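Local atomic coordinates of ferritin like protein (Caulobacter vibrioides, PDB entry 3HL1), a protein that is of unknown function but, as a helical member of the ferritin-like family, probably binds metal. Residues A65-P77 against F273-S285. Sequence-based numbering, arbitrary orientation. Where two conformers were deposited one is given.
Sequences ANAYGYSPTLSAP and FAGFLDILNGMFS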
ATOM      1  N   ALA A  65       2.550  -8.269 -12.471  1.00 28.82           N
ATOM      2  CA  ALA A  65       1.809  -7.668 -13.586  1.00 25.01           C
ATOM      3  C   ALA A  65       2.684  -7.681 -14.836  1.00 25.87           C
ATOM      4  O   ALA A  65       2.215  -8.016 -15.926  1.00 26.35           O
ATOM      5  CB  ALA A  65       1.361  -6.232 -13.237  1.00 24.97           C
ATOM      6  N   ASN A  66       3.927  -7.244 -14.706  1.00 27.01           N
ATOM      7  CA  ASN A  66       4.824  -7.213 -15.844  1.00 28.16           C
ATOM      8  C   ASN A  66       5.089  -8.583 -16.473  1.00 27.52           C
ATOM      9  O   ASN A  66       5.208  -8.696 -17.720  1.00 31.47           O
ATOM     10  CB  ASN A  66       6.150  -6.474 -15.553  1.00 26.46           C
ATOM     11  CG  ASN A  66       6.041  -5.010 -15.781  1.00 32.79           C
ATOM     12  OD1 ASN A  66       5.814  -4.550 -16.913  1.00 26.27           O
ATOM     13  ND2 ASN A  66       6.126  -4.244 -14.703  1.00 24.41           N
ATOM     14  N   ALA A  67       5.209  -9.605 -15.648  1.00 27.05           N
ATOM     15  CA  ALA A  67       5.344 -10.977 -16.140  1.00 28.30           C
ATOM     16  C   ALA A  67       4.151 -11.378 -17.029  1.00 26.61           C
ATOM     17  O   ALA A  67       4.351 -12.107 -18.007  1.00 25.24           O
ATOM     18  CB  ALA A  67       5.454 -11.955 -15.013  1.00 27.57           C
ATOM     19  N   TYR A  68       2.937 -10.887 -16.704  1.00 26.69           N
ATOM     20  CA  TYR A  68       1.743 -11.114 -17.514  1.00 26.30           C
ATOM     21  C   TYR A  68       1.567 -10.107 -18.679  1.00 25.71           C
ATOM     22  O   TYR A  68       0.579 -10.168 -19.401  1.00 27.17           O
ATOM     23  CB  TYR A  68       0.488 -11.097 -16.646  1.00 28.13           C
ATOM     24  CG  TYR A  68       0.284 -12.354 -15.857  1.00 29.32           C
ATOM     25  CD1 TYR A  68       1.015 -12.612 -14.693  1.00 30.28           C
ATOM     26  CD2 TYR A  68      -0.651 -13.312 -16.265  1.00 27.12           C
ATOM     27  CE1 TYR A  68       0.806 -13.762 -13.949  1.00 32.95           C
ATOM     28  CE2 TYR A  68      -0.844 -14.490 -15.524  1.00 27.10           C
ATOM     29  CZ  TYR A  68      -0.118 -14.692 -14.367  1.00 28.71           C
ATOM     30  OH  TYR A  68      -0.289 -15.859 -13.641  1.00 30.18           O
ATOM     31  N   GLY A  69       2.498  -9.181 -18.819  1.00 28.34           N
ATOM     32  CA  GLY A  69       2.544  -8.224 -19.903  1.00 25.12           C
ATOM     33  C   GLY A  69       1.994  -6.826 -19.634  1.00 26.19           C
ATOM     34  O   GLY A  69       1.824  -6.032 -20.567  1.00 26.13           O
ATOM     35  N   TYR A  70       1.664  -6.524 -18.383  1.00 25.84           N
ATOM     36  CA  TYR A  70       1.122  -5.230 -18.008  1.00 26.48           C
ATOM     37  C   TYR A  70       2.078  -4.433 -17.118  1.00 25.81           C
ATOM     38  O   TYR A  70       2.386  -4.832 -16.026  1.00 27.39           O
ATOM     39  CB  TYR A  70      -0.197  -5.410 -17.256  1.00 24.64           C
ATOM     40  CG  TYR A  70      -0.885  -4.145 -16.819  1.00 26.23           C
ATOM     41  CD1 TYR A  70      -1.610  -3.374 -17.728  1.00 31.55           C
ATOM     42  CD2 TYR A  70      -0.818  -3.720 -15.511  1.00 27.49           C
ATOM     43  CE1 TYR A  70      -2.259  -2.208 -17.343  1.00 28.42           C
ATOM     44  CE2 TYR A  70      -1.476  -2.561 -15.088  1.00 25.47           C
ATOM     45  CZ  TYR A  70      -2.169  -1.795 -16.007  1.00 26.16           C
ATOM     46  OH  TYR A  70      -2.792  -0.616 -15.633  1.00 27.06           O
ATOM     47  N   SER A  71       2.478  -3.260 -17.558  1.00 28.62           N
ATOM     48  CA  SER A  71       3.253  -2.331 -16.714  1.00 26.98           C
ATOM     49  C   SER A  71       2.270  -1.402 -15.997  1.00 29.07           C
ATOM     50  O   SER A  71       1.565  -0.641 -16.634  1.00 29.20           O
ATOM     51  CB  SER A  71       4.226  -1.497 -17.558  1.00 29.12           C
ATOM     52  OG  SER A  71       5.200  -2.273 -18.195  1.00 28.77           O
ATOM     53  N   PRO A  72       2.181  -1.493 -14.665  1.00 27.72           N
ATOM     54  CA  PRO A  72       1.271  -0.557 -13.980  1.00 28.41           C
ATOM     55  C   PRO A  72       1.764   0.906 -13.991  1.00 29.58           C
ATOM     56  O   PRO A  72       2.970   1.203 -14.126  1.00 27.32           O
ATOM     57  CB  PRO A  72       1.252  -1.047 -12.535  1.00 28.43           C
ATOM     58  CG  PRO A  72       1.973  -2.348 -12.514  1.00 38.20           C
ATOM     59  CD  PRO A  72       2.850  -2.408 -13.717  1.00 26.28           C
ATOM     60  N   THR A  73       0.840   1.801 -13.776  1.00 30.65           N
ATOM     61  CA  THR A  73       1.183   3.221 -13.701  1.00 33.72           C
ATOM     62  C   THR A  73       0.655   3.758 -12.405  1.00 33.34           C
ATOM     63  O   THR A  73      -0.387   3.358 -11.921  1.00 33.97           O
ATOM     64  CB  THR A  73       0.524   3.996 -14.855  1.00 37.20           C
ATOM     65  OG1 THR A  73      -0.869   3.685 -14.823  1.00 46.83           O
ATOM     66  CG2 THR A  73       0.997   3.521 -16.105  1.00 32.63           C
ATOM     67  N   LEU A  74       1.382   4.661 -11.797  1.00 31.24           N
ATOM     68  CA  LEU A  74       0.991   5.198 -10.528  1.00 31.68           C
ATOM     69  C   LEU A  74       0.631   6.652 -10.620  1.00 30.61           C
ATOM     70  O   LEU A  74       1.311   7.431 -11.283  1.00 30.52           O
ATOM     71  CB  LEU A  74       2.131   5.089  -9.538  1.00 30.55           C
ATOM     72  CG  LEU A  74       2.585   3.689  -9.128  1.00 38.92           C
ATOM     73  CD1 LEU A  74       3.808   3.943  -8.184  1.00 41.91           C
ATOM     74  CD2 LEU A  74       1.556   2.854  -8.491  1.00 44.45           C
ATOM     75  N   SER A  75      -0.402   7.036  -9.910  1.00 32.35           N
ATOM     76  CA  SER A  75      -0.732   8.443  -9.766  1.00 33.62           C
ATOM     77  C   SER A  75      -0.994   8.730  -8.302  1.00 31.87           C
ATOM     78  O   SER A  75      -1.176   7.815  -7.511  1.00 29.39           O
ATOM     79  CB  SER A  75      -1.891   8.829 -10.677  1.00 38.30           C
ATOM     80  OG  SER A  75      -2.953   7.981 -10.534  1.00 45.29           O
ATOM     81  N   ALA A  76      -1.006   9.996  -7.931  1.00 30.64           N
ATOM     82  CA  ALA A  76      -1.181  10.368  -6.529  1.00 31.56           C
ATOM     83  C   ALA A  76      -2.550   9.902  -5.979  1.00 28.74           C
ATOM     84  O   ALA A  76      -3.593  10.142  -6.580  1.00 31.04           O
ATOM     85  CB  ALA A  76      -0.956  11.904  -6.340  1.00 31.51           C
ATOM     86  N   PRO A  77      -2.543   9.183  -4.838  1.00 29.83           N
ATOM     87  CA  PRO A  77      -3.770   8.745  -4.212  1.00 30.80           C
ATOM     88  C   PRO A  77      -4.507   9.938  -3.583  1.00 31.16           C
ATOM     89  O   PRO A  77      -3.880  10.994  -3.283  1.00 32.87           O
ATOM     90  CB  PRO A  77      -3.271   7.780  -3.129  1.00 30.20           C
ATOM     91  CG  PRO A  77      -1.839   7.589  -3.355  1.00 36.38           C
ATOM     92  CD  PRO A  77      -1.368   8.805  -4.012  1.00 33.15           C
ATOM     93  N   PHE A 273       6.782  14.265  -4.355  1.00 27.68           N
ATOM     94  CA  PHE A 273       5.975  13.041  -4.499  1.00 28.61           C
ATOM     95  C   PHE A 273       5.632  12.775  -5.976  1.00 30.04           C
ATOM     96  O   PHE A 273       5.756  11.637  -6.397  1.00 33.20           O
ATOM     97  CB  PHE A 273       4.751  13.072  -3.617  1.00 30.81           C
ATOM     98  CG  PHE A 273       4.034  11.741  -3.497  1.00 25.11           C
ATOM     99  CD1 PHE A 273       4.634  10.657  -2.900  1.00 35.03           C
ATOM    100  CD2 PHE A 273       2.758  11.584  -4.036  1.00 31.43           C
ATOM    101  CE1 PHE A 273       3.950   9.463  -2.816  1.00 30.95           C
ATOM    102  CE2 PHE A 273       2.102  10.380  -3.946  1.00 30.10           C
ATOM    103  CZ  PHE A 273       2.733   9.336  -3.388  1.00 25.82           C
ATOM    104  N   ALA A 274       5.233  13.815  -6.709  1.00 28.34           N
ATOM    105  CA  ALA A 274       4.945  13.729  -8.145  1.00 34.05           C
ATOM    106  C   ALA A 274       6.185  13.196  -8.890  1.00 34.55           C
ATOM    107  O   ALA A 274       6.100  12.293  -9.713  1.00 31.55           O
ATOM    108  CB  ALA A 274       4.558  15.070  -8.702  1.00 29.71           C
ATOM    109  N   GLY A 275       7.327  13.778  -8.588  1.00 35.08           N
ATOM    110  CA  GLY A 275       8.571  13.377  -9.175  1.00 33.62           C
ATOM    111  C   GLY A 275       8.933  11.966  -8.856  1.00 33.33           C
ATOM    112  O   GLY A 275       9.445  11.263  -9.689  1.00 34.14           O
ATOM    113  N   PHE A 276       8.685  11.549  -7.631  1.00 32.50           N
ATOM    114  CA  PHE A 276       8.987  10.211  -7.211  1.00 34.51           C
ATOM    115  C   PHE A 276       8.091   9.154  -7.925  1.00 33.96           C
ATOM    116  O   PHE A 276       8.584   8.092  -8.342  1.00 31.64           O
ATOM    117  CB  PHE A 276       8.889  10.108  -5.732  1.00 35.19           C
ATOM    118  CG  PHE A 276       9.153   8.756  -5.215  1.00 42.37           C
ATOM    119  CD1 PHE A 276      10.425   8.232  -5.282  1.00 57.06           C
ATOM    120  CD2 PHE A 276       8.131   8.006  -4.673  1.00 52.34           C
ATOM    121  CE1 PHE A 276      10.678   6.969  -4.816  1.00 51.74           C
ATOM    122  CE2 PHE A 276       8.372   6.742  -4.201  1.00 57.38           C
ATOM    123  CZ  PHE A 276       9.649   6.234  -4.265  1.00 49.41           C
ATOM    124  N   LEU A 277       6.806   9.460  -8.079  1.00 31.18           N
ATOM    125  CA  LEU A 277       5.914   8.626  -8.905  1.00 32.09           C
ATOM    126  C   LEU A 277       6.374   8.576 -10.388  1.00 32.81           C
ATOM    127  O   LEU A 277       6.324   7.503 -10.969  1.00 30.97           O
ATOM    128  CB  LEU A 277       4.434   9.088  -8.761  1.00 27.71           C
ATOM    129  CG  LEU A 277       3.729   8.986  -7.373  1.00 30.52           C
ATOM    130  CD1 LEU A 277       2.245   9.240  -7.500  1.00 31.85           C
ATOM    131  CD2 LEU A 277       4.046   7.680  -6.629  1.00 28.71           C
ATOM    132  N   ASP A 278       6.807   9.686 -10.979  1.00 34.11           N
ATOM    133  CA  ASP A 278       7.405   9.654 -12.332  1.00 37.39           C
ATOM    134  C   ASP A 278       8.591   8.672 -12.391  1.00 35.43           C
ATOM    135  O   ASP A 278       8.691   7.933 -13.359  1.00 32.59           O
ATOM    136  CB  ASP A 278       7.914  11.009 -12.852  1.00 36.74           C
ATOM    137  CG  ASP A 278       6.804  11.998 -13.133  1.00 47.35           C
ATOM    138  OD1 ASP A 278       5.614  11.637 -13.331  1.00 46.58           O
ATOM    139  OD2 ASP A 278       7.121  13.195 -13.097  1.00 43.59           O
ATOM    140  N   ILE A 279       9.483   8.695 -11.378  1.00 34.30           N
ATOM    141  CA  ILE A 279      10.644   7.802 -11.318  1.00 31.65           C
ATOM    142  C   ILE A 279      10.089   6.358 -11.306  1.00 35.69           C
ATOM    143  O   ILE A 279      10.517   5.501 -12.099  1.00 33.04           O
ATOM    144  CB  ILE A 279      11.575   8.085 -10.101  1.00 32.87           C
ATOM    145  CG1 ILE A 279      12.407   9.373 -10.376  1.00 34.62           C
ATOM    146  CG2 ILE A 279      12.548   6.934  -9.801  1.00 34.96           C
ATOM    147  CD1 ILE A 279      13.024   9.969  -9.155  1.00 34.91           C
ATOM    148  N   LEU A 280       9.143   6.081 -10.406  1.00 32.46           N
ATOM    149  CA  LEU A 280       8.587   4.729 -10.320  1.00 29.71           C
ATOM    150  C   LEU A 280       7.906   4.272 -11.577  1.00 28.43           C
ATOM    151  O   LEU A 280       8.035   3.084 -11.902  1.00 31.27           O
ATOM    152  CB  LEU A 280       7.693   4.520  -9.082  1.00 35.11           C
ATOM    153  CG  LEU A 280       8.304   4.599  -7.677  1.00 32.91           C
ATOM    154  CD1 LEU A 280       7.139   4.665  -6.658  1.00 36.50           C
ATOM    155  CD2 LEU A 280       9.207   3.387  -7.406  1.00 37.29           C
ATOM    156  N   ASN A 281       7.162   5.153 -12.260  1.00 28.11           N
ATOM    157  CA  ASN A 281       6.507   4.795 -13.504  1.00 29.59           C
ATOM    158  C   ASN A 281       7.492   4.293 -14.541  1.00 32.59           C
ATOM    159  O   ASN A 281       7.208   3.344 -15.241  1.00 33.32           O
ATOM    160  CB  ASN A 281       5.631   5.926 -14.015  1.00 30.60           C
ATOM    161  CG  ASN A 281       4.347   6.024 -13.234  1.00 32.09           C
ATOM    162  OD1 ASN A 281       3.913   5.023 -12.669  1.00 37.71           O
ATOM    163  ND2 ASN A 281       3.773   7.227 -13.113  1.00 30.39           N
ATOM    164  N   GLY A 282       8.653   4.931 -14.619  1.00 31.09           N
ATOM    165  CA  GLY A 282       9.681   4.529 -15.562  1.00 30.69           C
ATOM    166  C   GLY A 282      10.180   3.141 -15.216  1.00 32.08           C
ATOM    167  O   GLY A 282      10.281   2.253 -16.102  1.00 31.69           O
HETATM  168  N   MSE A 283      10.440   2.934 -13.933  1.00 30.03           N
HETATM  169  CA  MSE A 283      10.890   1.647 -13.419  1.00 33.28           C
HETATM  170  C   MSE A 283       9.877   0.518 -13.596  1.00 34.20           C
HETATM  171  O   MSE A 283      10.239  -0.624 -13.914  1.00 34.74           O
HETATM  172  CB  MSE A 283      11.278   1.767 -11.947  1.00 29.54           C
HETATM  173  CG  MSE A 283      12.636   2.555 -11.852  1.00 34.01           C
HETATM  174 SE   MSE A 283      12.971   3.178 -10.059  0.75 34.94          SE
HETATM  175  CE  MSE A 283      13.483   1.541  -9.363  1.00 35.03           C
ATOM    176  N   PHE A 284       8.617   0.808 -13.356  1.00 30.83           N
ATOM    177  CA  PHE A 284       7.572  -0.196 -13.527  1.00 32.95           C
ATOM    178  C   PHE A 284       7.312  -0.521 -14.999  1.00 31.55           C
ATOM    179  O   PHE A 284       6.543  -1.404 -15.278  1.00 31.70           O
ATOM    180  CB  PHE A 284       6.267   0.325 -12.920  1.00 36.08           C
ATOM    181  CG  PHE A 284       6.227   0.330 -11.434  1.00 27.94           C
ATOM    182  CD1 PHE A 284       7.305   0.001 -10.656  1.00 37.95           C
ATOM    183  CD2 PHE A 284       5.079   0.754 -10.806  1.00 43.55           C
ATOM    184  CE1 PHE A 284       7.236   0.053  -9.293  1.00 45.99           C
ATOM    185  CE2 PHE A 284       5.011   0.780  -9.438  1.00 48.20           C
ATOM    186  CZ  PHE A 284       6.102   0.449  -8.690  1.00 32.80           C
ATOM    187  N   SER A 285       7.883   0.258 -15.925  1.00 32.38           N
ATOM    188  CA  SER A 285       7.704   0.020 -17.352  0.50 32.38           C
ATOM    189  C   SER A 285       9.009  -0.521 -17.966  1.00 33.03           C
ATOM    190  O   SER A 285       9.176  -0.535 -19.176  1.00 35.75           O
ATOM    191  CB  SER A 285       7.211   1.278 -18.066  0.50 34.09           C
ATOM    192  OG  SER A 285       8.006   2.399 -17.718  0.50 34.06           O
TER
HETATM  193  O   HOH W   1       4.737   2.380 -15.740  1.00 28.01           O
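L74 is the bump of this contact, set between L277, L280 and F284 of 273-285. In this ferritin-like, all-helical fold, the extended chain 71-77 leaves helix 42-67 and runs antiparallel to the later helix. A Schellman motif at G69 closes helix 42-67 before the chain turns. CG of L74 stands anti to its carbonyl carbon (chi1 -65°), and this sends the isobutyl group into the hollow. L74 CD1 lies 3.6 Å from F284 CE2 and 3.7 Å from L280 CD1. L74 crosses the F284 side chain at about a right angle. L277 answers with a bump of its own: L277 CD1 presses on the backbone between S75 and A76, 3.4 Å from A76 N. Further along, A76 CB and P77 CD meet the ring edge of F273. L277 CG sits above one face of that ring, toward its rim, and Y316 packs edge-to-face with it. At the other end the CB and ring edge of F284 lie against P72 O, while L74 reaches CE2 obliquely. S62 of helix 42-67 and I19 of helix 8-35 also touch F284. N66 ND2 donates a hydrogen bond to F284 O, tilted 32° from the carbonyl plane, and also bonds to S62 O of its own helix. S71 OG donates in turn to N66 OD1, which helps fix the amide's rotation. A water donates to both P72 O and N281 O. Beside L74, N281 grips the backbone with both ends of its amide. N281 OD1 accepts from L74 N on an in-plane lone pair at 2.7 Å, and N281 ND2 donates almost straight (175°) to L74 O at 3.1 Å.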